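Local coordinates for endoglucanase (Clostridium thermocellum, PDB 2C4X), which probably degrades cellulose as a whole enzyme, this C-terminal piece joining a PKD domain to a CBM44 module that binds beta-glucan chains, including xyloglucan, at residues I185-P190 with L217-D222. The protein carries 1 engineered substitution. Residues are numbered along the deposited sequence; the frame is centred on the assembly and turned at random.
Sequences IMPHTP and LTLPED
L219 lays one methyl, CD1, against both I185 and P187, joining the two sheets of the CBM44 beta-sandwich near one end of its hydrophobic interior. Strand 178-187 belongs to one five-stranded antiparallel sheet and strand 211-218 forms an edge of the other, so what meets here is side chain against side chain, without hydrogen bonds between the two segments. The tight part is small. L219 CD1 lies 3.6 Å from P187 CG and 3.7 Å from I185 CG2. In L219, CG lies opposite the backbone N (chi1 180°), and the second torsion then turns CD1 to one side (chi2 67°), which brings the end of the side chain closer to the other segment than its first bond suggests. It meets I185 at about a right angle, but runs alongside P187 in the opposite sense. L217, two residues earlier on the strand, packs its CD2 at 4.1 Å against the same I185 CG2. M166 of strand 165-172 and Q229 of strand 229-238 each touch both I185 and L219.

Beyond P187 and L219 the chains part. E221 and D222 are exposed, and M186 and T218, alternating with the inward residues, turn their side chains away; T218 OG1 is hydrogen-bonded to T165 OG1. H188, buried although it takes no part in the contact, stacks on W192, and its ND1 donates to T189 O at 2.8 Å from above the carbonyl plane. Back at the strand end, L217 CD2 also sits 3.5 Å from the backbone N of I185.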
loop_
_atom_site.group_PDB
_atom_site.type_symbol
_atom_site.label_atom_id
_atom_site.label_comp_id
_atom_site.label_asym_id
_atom_site.label_seq_id
_atom_site.Cartn_x
_atom_site.Cartn_y
_atom_site.Cartn_z
ATOM N N ILE A 185 3.865 6.630 -15.512
ATOM C CA ILE A 185 4.048 5.524 -16.439
ATOM C C ILE A 185 3.823 6.046 -17.851
ATOM O O ILE A 185 2.828 6.734 -18.140
ATOM C CB ILE A 185 3.172 4.292 -16.113
ATOM C CG1 ILE A 185 3.617 3.102 -16.983
ATOM C CG2 ILE A 185 1.676 4.607 -16.286
ATOM C CD1 ILE A 185 3.292 1.765 -16.429
HETATM N N MSE A 186 4.780 5.743 -18.717
HETATM C CA MSE A 186 4.827 6.296 -20.044
HETATM C C MSE A 186 4.924 5.181 -21.090
HETATM O O MSE A 186 6.028 4.778 -21.464
HETATM C CB MSE A 186 6.014 7.267 -20.145
HETATM C CG MSE A 186 6.149 7.962 -21.482
HETATM SE SE MSE A 186 7.487 9.405 -21.477
HETATM C CE MSE A 186 8.957 8.409 -20.721
ATOM N N PRO A 187 3.765 4.643 -21.528
ATOM C CA PRO A 187 3.753 3.765 -22.702
ATOM C C PRO A 187 4.127 4.537 -23.963
ATOM O O PRO A 187 3.816 5.729 -24.090
ATOM C CB PRO A 187 2.299 3.288 -22.790
ATOM C CG PRO A 187 1.684 3.633 -21.477
ATOM C CD PRO A 187 2.417 4.806 -20.953
ATOM N N HIS A 188 4.809 3.861 -24.879
ATOM C CA HIS A 188 5.239 4.464 -26.131
ATOM C C HIS A 188 5.356 3.349 -27.157
ATOM O O HIS A 188 5.550 2.184 -26.783
ATOM C CB HIS A 188 6.593 5.184 -25.953
ATOM C CG HIS A 188 7.687 4.299 -25.419
ATOM N ND1 HIS A 188 8.567 3.628 -26.240
ATOM C CD2 HIS A 188 8.028 3.963 -24.152
ATOM C CE1 HIS A 188 9.400 2.913 -25.502
ATOM N NE2 HIS A 188 9.091 3.094 -24.232
ATOM N N THR A 189 5.213 3.692 -28.438
ATOM C CA THR A 189 5.554 2.777 -29.508
ATOM C C THR A 189 7.070 2.498 -29.439
ATOM O O THR A 189 7.841 3.353 -28.978
ATOM C CB THR A 189 5.199 3.358 -30.904
ATOM O OG1 THR A 189 5.800 4.655 -31.044
ATOM C CG2 THR A 189 3.683 3.467 -31.096
ATOM N N PRO A 190 7.503 1.302 -29.886
ATOM C CA PRO A 190 8.935 0.974 -29.880
ATOM C C PRO A 190 9.848 2.059 -30.457
ATOM O O PRO A 190 10.931 2.262 -29.930
ATOM C CB PRO A 190 9.004 -0.296 -30.731
ATOM C CG PRO A 190 7.681 -0.954 -30.489
ATOM C CD PRO A 190 6.688 0.174 -30.381
ATOM N N LEU A 217 -1.097 5.377 -8.843
ATOM C CA LEU A 217 -1.144 5.753 -10.249
ATOM C C LEU A 217 -1.797 4.628 -11.047
ATOM O O LEU A 217 -1.412 3.467 -10.909
ATOM C CB LEU A 217 0.277 6.015 -10.754
ATOM C CG LEU A 217 0.474 6.222 -12.259
ATOM C CD1 LEU A 217 -0.215 7.481 -12.732
ATOM C CD2 LEU A 217 1.936 6.256 -12.580
ATOM N N THR A 218 -2.787 4.967 -11.869
ATOM C CA THR A 218 -3.432 3.977 -12.729
ATOM C C THR A 218 -3.011 4.124 -14.190
ATOM O O THR A 218 -3.088 5.222 -14.764
ATOM C CB THR A 218 -4.974 4.037 -12.617
ATOM O OG1 THR A 218 -5.346 3.914 -11.245
ATOM C CG2 THR A 218 -5.637 2.909 -13.407
ATOM N N LEU A 219 -2.546 3.022 -14.778
ATOM C CA LEU A 219 -2.391 2.942 -16.229
ATOM C C LEU A 219 -3.788 2.725 -16.821
ATOM O O LEU A 219 -4.429 1.727 -16.511
ATOM C CB LEU A 219 -1.445 1.797 -16.622
ATOM C CG LEU A 219 -1.209 1.604 -18.132
ATOM C CD1 LEU A 219 -0.432 2.793 -18.711
ATOM C CD2 LEU A 219 -0.482 0.298 -18.431
ATOM N N PRO A 220 -4.279 3.672 -17.651
ATOM C CA PRO A 220 -5.642 3.559 -18.185
ATOM C C PRO A 220 -5.886 2.281 -18.993
ATOM O O PRO A 220 -4.976 1.763 -19.649
ATOM C CB PRO A 220 -5.775 4.798 -19.080
ATOM C CG PRO A 220 -4.773 5.761 -18.537
ATOM C CD PRO A 220 -3.614 4.907 -18.112
ATOM N N GLU A 221 -7.121 1.796 -18.943
ATOM C CA GLU A 221 -7.514 0.554 -19.611
ATOM C C GLU A 221 -7.380 0.538 -21.143
ATOM O O GLU A 221 -7.249 -0.535 -21.741
ATOM C CB GLU A 221 -8.946 0.194 -19.217
ATOM C CG GLU A 221 -9.082 -1.245 -18.792
ATOM C CD GLU A 221 -9.940 -1.403 -17.551
ATOM O OE1 GLU A 221 -11.185 -1.315 -17.678
ATOM O OE2 GLU A 221 -9.368 -1.627 -16.455
ATOM N N ASP A 222 -7.420 1.711 -21.769
ATOM C CA ASP A 222 -7.400 1.800 -23.237
ATOM C C ASP A 222 -6.003 1.846 -23.880
ATOM O O ASP A 222 -5.886 1.946 -25.100
ATOM C CB ASP A 222 -8.276 2.966 -23.735
ATOM C CG ASP A 222 -7.775 4.333 -23.271
ATOM O OD1 ASP A 222 -6.802 4.407 -22.488
ATOM O OD2 ASP A 222 -8.363 5.349 -23.702
#